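Local coordinates for caspase-3 (PDB 6WI4), which probably cleaves proteins after aspartate residues as a cysteine protease of the caspase family in coral apoptosis, at residues A[69-77]-A[109-117]; A[158-169]-A[209-217]. All coordinates share one frame; numbering follows the deposited sequence.

Interaction 1 (A[69-77]-A[109-117]); sequences TKEMAITNH and TAIFKDCTT
A73, I111 and F112 meet where helix 62-73, lying on one face of the central caspase sheet, is lined by the chain that leaves helix 105-110. The methyl of A73 sits against the I111 flank, 3.7 Å from CG1, while CD1 of I111 runs on toward the backbone of K70. F112 approaches from the sheet side. With CG anti to its carbonyl carbon (chi1 -67°), its ring reaches the helix in the conformer described here, and the CB of M72 lies in the ring plane, 3.7 Å from CE1. The M72 chain then bends away to I13 and V15 of strand 13-18, and the F112 ring also meets that of F83, so this end of the contact merges with the packing on the sheet.

Beyond the helix the chain folds back, and H77 becomes the pivot. NE2 of its ring donates to the carbonyl O of M72 at 2.8 Å, nearly in the ring plane, which fixes the rotation of the imidazole. CG2 of T75 lies over one face, 3.7 Å above the H77 ring plane and displaced toward its rim. C115 comes obliquely, its SG 3.6 Å from CD2 of H77, because chi1 of 162° swings the sulfur opposite the backbone N. The side chains of H77 and T117 cross at about a right angle. K121 NZ bridges the two carbonyl oxygens, H77 O and T117 O, while the direct tie is the hydroxyl of T117, whose OG1 takes the backbone N-H of H77 at 2.9 Å in a fairly straight bond of 159°.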
loop_
_atom_site.group_PDB
_atom_site.type_symbol
_atom_site.label_atom_id
_atom_site.label_comp_id
_atom_site.label_asym_id
_atom_site.label_seq_id
_atom_site.Cartn_x
_atom_site.Cartn_y
_atom_site.Cartn_z
ATOM N N THR A 69 8.810 -11.343 2.169
ATOM C CA THR A 69 9.699 -10.266 1.741
ATOM C C THR A 69 11.087 -10.794 1.407
ATOM O O THR A 69 11.700 -10.340 0.437
ATOM C CB THR A 69 9.769 -9.165 2.797
ATOM O OG1 THR A 69 10.353 -9.670 4.002
ATOM C CG2 THR A 69 8.382 -8.642 3.089
ATOM N N LYS A 70 11.571 -11.797 2.152
ATOM C CA LYS A 70 12.867 -12.390 1.823
ATOM C C LYS A 70 12.825 -13.101 0.475
ATOM O O LYS A 70 13.756 -12.976 -0.327
ATOM C CB LYS A 70 13.314 -13.360 2.917
ATOM C CG LYS A 70 14.633 -14.056 2.566
ATOM C CD LYS A 70 15.231 -14.802 3.735
ATOM C CE LYS A 70 16.599 -15.359 3.354
ATOM N NZ LYS A 70 17.278 -16.034 4.497
ATOM N N GLU A 71 11.750 -13.842 0.200
ATOM C CA GLU A 71 11.627 -14.491 -1.101
ATOM C C GLU A 71 11.593 -13.477 -2.240
ATOM O O GLU A 71 12.111 -13.754 -3.327
ATOM C CB GLU A 71 10.381 -15.384 -1.118
ATOM C CG GLU A 71 10.511 -16.539 -0.136
ATOM C CD GLU A 71 9.262 -17.376 0.015
ATOM O OE1 GLU A 71 8.167 -16.946 -0.408
ATOM O OE2 GLU A 71 9.397 -18.481 0.580
ATOM N N MET A 72 11.003 -12.292 -2.011
ATOM C CA MET A 72 11.009 -11.258 -3.042
ATOM C C MET A 72 12.389 -10.619 -3.179
ATOM O O MET A 72 12.817 -10.283 -4.290
ATOM C CB MET A 72 9.958 -10.189 -2.724
ATOM C CG MET A 72 8.533 -10.694 -2.760
ATOM S SD MET A 72 8.077 -11.360 -4.364
ATOM C CE MET A 72 7.934 -13.094 -3.949
ATOM N N ALA A 73 13.102 -10.451 -2.067
ATOM C CA ALA A 73 14.420 -9.819 -2.118
ATOM C C ALA A 73 15.443 -10.692 -2.832
ATOM O O ALA A 73 16.405 -10.169 -3.409
ATOM C CB ALA A 73 14.891 -9.495 -0.705
ATOM N N ILE A 74 15.264 -12.016 -2.791
ATOM C CA ILE A 74 16.180 -12.957 -3.443
ATOM C C ILE A 74 15.744 -13.290 -4.862
ATOM O O ILE A 74 16.481 -13.986 -5.587
ATOM C CB ILE A 74 16.289 -14.243 -2.595
ATOM C CG1 ILE A 74 17.632 -14.941 -2.800
ATOM C CG2 ILE A 74 15.141 -15.185 -2.894
ATOM C CD1 ILE A 74 17.770 -16.209 -1.968
ATOM N N THR A 75 14.571 -12.820 -5.282
ATOM C CA THR A 75 14.107 -12.993 -6.648
ATOM C C THR A 75 15.026 -12.252 -7.613
ATOM O O THR A 75 15.558 -11.186 -7.291
ATOM C CB THR A 75 12.668 -12.474 -6.769
ATOM O OG1 THR A 75 11.768 -13.381 -6.116
ATOM C CG2 THR A 75 12.242 -12.320 -8.220
ATOM N N ASN A 76 15.243 -12.850 -8.785
ATOM C CA ASN A 76 15.941 -12.183 -9.883
ATOM C C ASN A 76 14.972 -11.232 -10.572
ATOM O O ASN A 76 14.066 -11.668 -11.292
ATOM C CB ASN A 76 16.491 -13.206 -10.874
ATOM C CG ASN A 76 16.996 -12.556 -12.150
ATOM O OD1 ASN A 76 17.468 -11.423 -12.124
ATOM N ND2 ASN A 76 16.898 -13.270 -13.274
ATOM N N HIS A 77 15.153 -9.930 -10.347
ATOM C CA HIS A 77 14.270 -8.931 -10.924
ATOM C C HIS A 77 14.806 -8.358 -12.233
ATOM O O HIS A 77 14.216 -7.418 -12.769
ATOM C CB HIS A 77 14.014 -7.802 -9.915
ATOM C CG HIS A 77 13.253 -8.235 -8.698
ATOM N ND1 HIS A 77 11.875 -8.236 -8.634
ATOM C CD2 HIS A 77 13.685 -8.671 -7.492
ATOM C CE1 HIS A 77 11.494 -8.653 -7.439
ATOM N NE2 HIS A 77 12.573 -8.918 -6.725
ATOM N N THR A 109 10.830 -2.776 4.405
ATOM C CA THR A 109 11.377 -2.049 3.274
ATOM C C THR A 109 12.890 -2.135 3.204
ATOM O O THR A 109 13.450 -2.113 2.104
ATOM C CB THR A 109 10.922 -0.586 3.345
ATOM O OG1 THR A 109 11.138 -0.088 4.669
ATOM C CG2 THR A 109 9.431 -0.502 3.067
ATOM N N ALA A 110 13.557 -2.281 4.355
ATOM C CA ALA A 110 15.016 -2.308 4.382
ATOM C C ALA A 110 15.574 -3.417 3.501
ATOM O O ALA A 110 16.548 -3.203 2.769
ATOM C CB ALA A 110 15.509 -2.482 5.819
ATOM N N ILE A 111 14.959 -4.600 3.542
ATOM C CA ILE A 111 15.484 -5.763 2.837
ATOM C C ILE A 111 15.538 -5.566 1.322
ATOM O O ILE A 111 16.183 -6.356 0.628
ATOM C CB ILE A 111 14.652 -7.009 3.223
ATOM C CG1 ILE A 111 15.320 -8.299 2.739
ATOM C CG2 ILE A 111 13.239 -6.902 2.684
ATOM C CD1 ILE A 111 15.092 -9.479 3.657
ATOM N N PHE A 112 14.942 -4.493 0.796
ATOM C CA PHE A 112 14.949 -4.227 -0.637
ATOM C C PHE A 112 15.937 -3.147 -1.056
ATOM O O PHE A 112 16.151 -2.961 -2.261
ATOM C CB PHE A 112 13.546 -3.830 -1.105
ATOM C CG PHE A 112 12.549 -4.938 -1.008
ATOM C CD1 PHE A 112 12.505 -5.928 -1.972
ATOM C CD2 PHE A 112 11.663 -4.996 0.052
ATOM C CE1 PHE A 112 11.590 -6.950 -1.885
ATOM C CE2 PHE A 112 10.747 -6.018 0.148
ATOM C CZ PHE A 112 10.708 -6.997 -0.824
ATOM N N LYS A 113 16.538 -2.427 -0.105
ATOM C CA LYS A 113 17.510 -1.405 -0.477
ATOM C C LYS A 113 18.785 -2.012 -1.047
ATOM O O LYS A 113 19.534 -1.314 -1.741
ATOM C CB LYS A 113 17.842 -0.528 0.733
ATOM N N ASP A 114 19.043 -3.292 -0.771
ATOM C CA ASP A 114 20.238 -3.986 -1.234
ATOM C C ASP A 114 19.895 -5.139 -2.167
ATOM O O ASP A 114 20.664 -6.102 -2.270
ATOM C CB ASP A 114 21.051 -4.493 -0.043
ATOM C CG ASP A 114 21.373 -3.395 0.951
ATOM O OD1 ASP A 114 22.013 -2.399 0.549
ATOM O OD2 ASP A 114 20.977 -3.523 2.131
ATOM N N CYS A 115 18.746 -5.077 -2.836
ATOM C CA CYS A 115 18.365 -6.096 -3.809
ATOM C C CYS A 115 18.879 -5.597 -5.155
ATOM O O CYS A 115 18.317 -4.674 -5.752
ATOM C CB CYS A 115 16.855 -6.334 -3.778
ATOM S SG CYS A 115 16.091 -7.171 -5.205
ATOM N N THR A 116 19.975 -6.200 -5.628
ATOM C CA THR A 116 20.759 -5.589 -6.698
ATOM C C THR A 116 19.963 -5.459 -7.989
ATOM O O THR A 116 20.134 -4.482 -8.732
ATOM C CB THR A 116 22.036 -6.402 -6.932
ATOM O OG1 THR A 116 21.687 -7.727 -7.342
ATOM C CG2 THR A 116 22.849 -6.477 -5.659
ATOM N N THR A 117 19.080 -6.421 -8.271
ATOM C CA THR A 117 18.350 -6.404 -9.530
ATOM C C THR A 117 17.155 -5.456 -9.515
ATOM O O THR A 117 16.464 -5.350 -10.531
ATOM C CB THR A 117 17.895 -7.818 -9.913
ATOM O OG1 THR A 117 17.175 -8.422 -8.831
ATOM C CG2 THR A 117 19.108 -8.682 -10.252
#

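Interaction 2 (A[158-169]-A[209-217]); sequences YSWRNSVNGSWF and SDSKRQVSS
The substrate groove of a caspase is edged by strand 156-162, and here W160 of that strand is bound through its backbone N, and met at its indole edge, by Q214, in the loop that leads to strand 217-220. Q214 reaches across with CG opposite its backbone N (chi1 -169°) and the chain extended beyond, which delivers a buried amide to the strand. Its OE1 accepts from W160 N at 2.8 Å, the donor tilted 23° from the carbonyl plane, and the same oxygen lies at the edge of the indole, 3.4 Å from CD1 of W160; ring and amide are nearly coplanar. NE2 is spent on the carbonyl of S152 and on water 1, which also donates to W160 O and accepts from F169 N, so one water binds the strand, the start of helix 168-180 and the loop together.

The two tryptophans are layered: CB of W160 stands 3.5 Å over the centre of the W168 ring. On its rim, W168 touches Q214 CB through CE3 and CZ3, and its CH2 meets K212 O edge-on at 3.7 Å. The far end of the W160 indole passes K212 CB and brings CH2 to 3.4 Å from S209 O, while NE1 donates to water 2, which in turn donates to R213 O. Replacing W160 by an alanine removes the indole, which would probably leave water 2 without its NE1 partner and open a gap beside K212 CB and S209 O.

The same strand also pairs with the bound peptide: W160 and R161 form an antiparallel ladder with it, and R161 makes salt bridges to an acidic side chain of that peptide, consistent with the acidic-residue pocket of the caspase substrate groove, which in this family selects aspartate.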
loop_
_atom_site.group_PDB
_atom_site.type_symbol
_atom_site.label_atom_id
_atom_site.label_comp_id
_atom_site.label_asym_id
_atom_site.label_seq_id
_atom_site.Cartn_x
_atom_site.Cartn_y
_atom_site.Cartn_z
ATOM N N TYR A 158 -5.681 7.180 13.069
ATOM C CA TYR A 158 -6.439 6.063 12.526
ATOM C C TYR A 158 -6.595 6.191 11.011
ATOM O O TYR A 158 -6.494 7.280 10.431
ATOM C CB TYR A 158 -7.843 6.031 13.129
ATOM C CG TYR A 158 -7.961 5.655 14.589
ATOM C CD1 TYR A 158 -7.482 4.441 15.060
ATOM C CD2 TYR A 158 -8.602 6.504 15.487
ATOM C CE1 TYR A 158 -7.624 4.083 16.391
ATOM C CE2 TYR A 158 -8.753 6.154 16.816
ATOM C CZ TYR A 158 -8.261 4.945 17.261
ATOM O OH TYR A 158 -8.410 4.598 18.588
ATOM N N SER A 159 -6.907 5.059 10.384
ATOM C CA SER A 159 -7.309 4.970 8.991
ATOM C C SER A 159 -8.647 4.253 8.959
ATOM O O SER A 159 -8.876 3.339 9.752
ATOM C CB SER A 159 -6.255 4.195 8.190
ATOM O OG SER A 159 -6.551 4.172 6.810
ATOM N N TRP A 160 -9.513 4.644 8.033
ATOM C CA TRP A 160 -10.894 4.174 8.017
ATOM C C TRP A 160 -11.171 3.136 6.940
ATOM O O TRP A 160 -10.703 3.244 5.800
ATOM C CB TRP A 160 -11.837 5.358 7.838
ATOM C CG TRP A 160 -12.014 6.182 9.071
ATOM C CD1 TRP A 160 -11.382 7.353 9.377
ATOM C CD2 TRP A 160 -12.922 5.921 10.149
ATOM N NE1 TRP A 160 -11.831 7.835 10.588
ATOM C CE2 TRP A 160 -12.772 6.968 11.083
ATOM C CE3 TRP A 160 -13.828 4.894 10.423
ATOM C CZ2 TRP A 160 -13.510 7.028 12.262
ATOM C CZ3 TRP A 160 -14.558 4.954 11.603
ATOM C CH2 TRP A 160 -14.389 6.013 12.504
ATOM N N ARG A 161 -11.959 2.136 7.316
ATOM C CA ARG A 161 -12.358 1.037 6.450
ATOM C C ARG A 161 -13.856 0.838 6.596
ATOM O O ARG A 161 -14.375 0.858 7.714
ATOM C CB ARG A 161 -11.614 -0.243 6.844
ATOM C CG ARG A 161 -12.181 -1.553 6.283
ATOM C CD ARG A 161 -11.379 -2.756 6.795
ATOM N NE ARG A 161 -10.962 -2.562 8.179
ATOM C CZ ARG A 161 -11.753 -2.703 9.240
ATOM N NH1 ARG A 161 -13.018 -3.083 9.105
ATOM N NH2 ARG A 161 -11.269 -2.470 10.451
ATOM N N ASN A 162 -14.553 0.642 5.477
ATOM C CA ASN A 162 -15.976 0.335 5.515
ATOM C C ASN A 162 -16.199 -1.162 5.329
ATOM O O ASN A 162 -15.603 -1.789 4.449
ATOM C CB ASN A 162 -16.742 1.105 4.441
ATOM C CG ASN A 162 -18.241 0.876 4.532
ATOM O OD1 ASN A 162 -18.795 0.029 3.836
ATOM N ND2 ASN A 162 -18.901 1.614 5.418
ATOM N N SER A 163 -17.099 -1.725 6.141
ATOM C CA SER A 163 -17.269 -3.173 6.159
ATOM C C SER A 163 -17.873 -3.705 4.864
ATOM O O SER A 163 -17.652 -4.871 4.519
ATOM C CB SER A 163 -18.140 -3.575 7.343
ATOM O OG SER A 163 -19.434 -3.010 7.214
ATOM N N VAL A 164 -18.620 -2.880 4.139
ATOM C CA VAL A 164 -19.256 -3.309 2.897
ATOM C C VAL A 164 -18.393 -2.984 1.686
ATOM O O VAL A 164 -18.193 -3.832 0.809
ATOM C CB VAL A 164 -20.652 -2.663 2.775
ATOM C CG1 VAL A 164 -21.295 -3.041 1.452
ATOM C CG2 VAL A 164 -21.524 -3.062 3.955
ATOM N N ASN A 165 -17.849 -1.765 1.633
ATOM C CA ASN A 165 -17.214 -1.237 0.432
ATOM C C ASN A 165 -15.695 -1.242 0.477
ATOM O O ASN A 165 -15.072 -0.934 -0.541
ATOM C CB ASN A 165 -17.677 0.195 0.177
ATOM C CG ASN A 165 -19.162 0.292 0.032
ATOM O OD1 ASN A 165 -19.763 -0.455 -0.730
ATOM N ND2 ASN A 165 -19.767 1.200 0.778
ATOM N N GLY A 166 -15.088 -1.572 1.605
ATOM C CA GLY A 166 -13.639 -1.517 1.706
ATOM C C GLY A 166 -13.167 -0.182 2.240
ATOM O O GLY A 166 -13.954 0.678 2.642
ATOM N N SER A 167 -11.853 0.012 2.207
ATOM C CA SER A 167 -11.286 1.193 2.842
ATOM C C SER A 167 -11.378 2.424 1.946
ATOM O O SER A 167 -11.386 2.339 0.711
ATOM C CB SER A 167 -9.829 0.958 3.249
ATOM O OG SER A 167 -8.984 0.836 2.113
ATOM N N TRP A 168 -11.440 3.586 2.597
ATOM C CA TRP A 168 -11.477 4.848 1.874
ATOM C C TRP A 168 -10.285 4.971 0.939
ATOM O O TRP A 168 -10.428 5.342 -0.228
ATOM C CB TRP A 168 -11.459 6.013 2.856
ATOM C CG TRP A 168 -12.643 6.097 3.745
ATOM C CD1 TRP A 168 -13.753 5.297 3.729
ATOM C CD2 TRP A 168 -12.845 7.051 4.789
ATOM N NE1 TRP A 168 -14.636 5.705 4.708
ATOM C CE2 TRP A 168 -14.096 6.779 5.370
ATOM C CE3 TRP A 168 -12.084 8.114 5.286
ATOM C CZ2 TRP A 168 -14.607 7.535 6.425
ATOM C CZ3 TRP A 168 -12.582 8.854 6.337
ATOM C CH2 TRP A 168 -13.833 8.565 6.894
ATOM N N PHE A 169 -9.093 4.656 1.440
ATOM C CA PHE A 169 -7.886 4.813 0.638
ATOM C C PHE A 169 -7.872 3.863 -0.556
ATOM O O PHE A 169 -7.628 4.292 -1.688
ATOM C CB PHE A 169 -6.668 4.595 1.529
ATOM C CG PHE A 169 -5.347 4.647 0.819
ATOM C CD1 PHE A 169 -4.919 5.807 0.194
ATOM C CD2 PHE A 169 -4.510 3.545 0.840
ATOM C CE1 PHE A 169 -3.690 5.856 -0.429
ATOM C CE2 PHE A 169 -3.268 3.580 0.220
ATOM C CZ PHE A 169 -2.860 4.738 -0.413
ATOM N N SER A 209 -16.757 8.657 17.557
ATOM C CA SER A 209 -16.072 8.289 16.315
ATOM C C SER A 209 -16.748 8.791 15.050
ATOM O O SER A 209 -16.253 8.515 13.949
ATOM C CB SER A 209 -15.937 6.765 16.231
ATOM O OG SER A 209 -17.230 6.181 16.098
ATOM N N ASP A 210 -17.855 9.507 15.161
ATOM C CA ASP A 210 -18.659 9.883 14.011
ATOM C C ASP A 210 -18.170 11.181 13.377
ATOM O O ASP A 210 -17.637 12.071 14.047
ATOM C CB ASP A 210 -20.119 10.030 14.429
ATOM C CG ASP A 210 -21.058 10.080 13.250
ATOM O OD1 ASP A 210 -21.188 9.058 12.553
ATOM O OD2 ASP A 210 -21.665 11.147 13.026
ATOM N N SER A 211 -18.358 11.270 12.059
ATOM C CA SER A 211 -18.022 12.453 11.267
ATOM C C SER A 211 -16.546 12.813 11.346
ATOM O O SER A 211 -16.183 13.989 11.307
ATOM C CB SER A 211 -18.882 13.662 11.662
ATOM O OG SER A 211 -20.246 13.367 11.426
ATOM N N LYS A 212 -15.681 11.811 11.432
ATOM C CA LYS A 212 -14.242 12.034 11.481
ATOM C C LYS A 212 -13.660 11.903 10.080
ATOM O O LYS A 212 -14.304 11.392 9.163
ATOM C CB LYS A 212 -13.554 11.070 12.453
ATOM C CG LYS A 212 -14.132 11.127 13.872
ATOM C CD LYS A 212 -14.008 12.519 14.484
ATOM C CE LYS A 212 -14.378 12.450 15.962
ATOM N NZ LYS A 212 -14.180 13.742 16.673
ATOM N N ARG A 213 -12.442 12.404 9.918
ATOM C CA ARG A 213 -11.888 12.704 8.600
ATOM C C ARG A 213 -10.602 11.916 8.364
ATOM O O ARG A 213 -10.100 11.217 9.247
ATOM C CB ARG A 213 -11.629 14.208 8.465
ATOM C CG ARG A 213 -12.782 15.077 8.985
ATOM C CD ARG A 213 -14.066 14.861 8.185
ATOM N NE ARG A 213 -13.846 15.119 6.773
ATOM C CZ ARG A 213 -13.775 16.327 6.221
ATOM N NH1 ARG A 213 -13.526 16.436 4.927
ATOM N NH2 ARG A 213 -13.955 17.427 6.952
ATOM N N GLN A 214 -10.059 12.058 7.154
ATOM C CA GLN A 214 -8.813 11.384 6.811
ATOM C C GLN A 214 -8.102 12.132 5.693
ATOM O O GLN A 214 -8.729 12.773 4.850
ATOM C CB GLN A 214 -9.078 9.934 6.394
ATOM C CG GLN A 214 -7.840 9.064 6.276
ATOM C CD GLN A 214 -8.209 7.604 6.159
ATOM O OE1 GLN A 214 -9.098 7.125 6.869
ATOM N NE2 GLN A 214 -7.543 6.886 5.254
ATOM N N VAL A 215 -6.769 12.031 5.712
ATOM C CA VAL A 215 -5.868 12.592 4.713
ATOM C C VAL A 215 -4.848 11.506 4.433
ATOM O O VAL A 215 -4.306 10.931 5.379
ATOM C CB VAL A 215 -5.167 13.857 5.255
ATOM C CG1 VAL A 215 -4.048 14.305 4.360
ATOM C CG2 VAL A 215 -6.177 14.981 5.464
ATOM N N SER A 216 -4.612 11.187 3.159
ATOM C CA SER A 216 -3.585 10.194 2.852
ATOM C C SER A 216 -2.265 10.907 2.580
ATOM O O SER A 216 -2.220 12.122 2.375
ATOM C CB SER A 216 -3.987 9.313 1.665
ATOM O OG SER A 216 -4.295 10.071 0.505
ATOM N N SER A 217 -1.171 10.151 2.632
ATOM C CA SER A 217 0.142 10.769 2.512
ATOM C C SER A 217 1.052 9.892 1.670
ATOM O O SER A 217 0.965 8.664 1.720
ATOM C CB SER A 217 0.766 11.025 3.891
ATOM O OG SER A 217 0.921 9.831 4.636
HETATM O O HOH W 1 -8.563 4.179 4.231
HETATM O O HOH W 2 -10.327 10.225 11.672
#

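In the fold
Interactions 1 and 2 follow one another along the chain, the first closing before the second opens, and they lie on opposite sides of its centre, with centres 31 Å apart and nearest atoms about 13 Å apart. Between them runs the mixed six-stranded sheet. Interaction 1 joins helix 62-73 to the chain after helix 105-110, against strands 13-18 and 83-88; interaction 2 ties strand 156-162 and the start of helix 168-180 to the approach to strand 217-220, the outermost strand of the sheet within this chain. Strand 147-151 is common to both, F112 touching F147 and F169 touching A150. Interaction 1 is thus packing of the fold away from the bound peptide, whereas interaction 2 supports the groove that holds it.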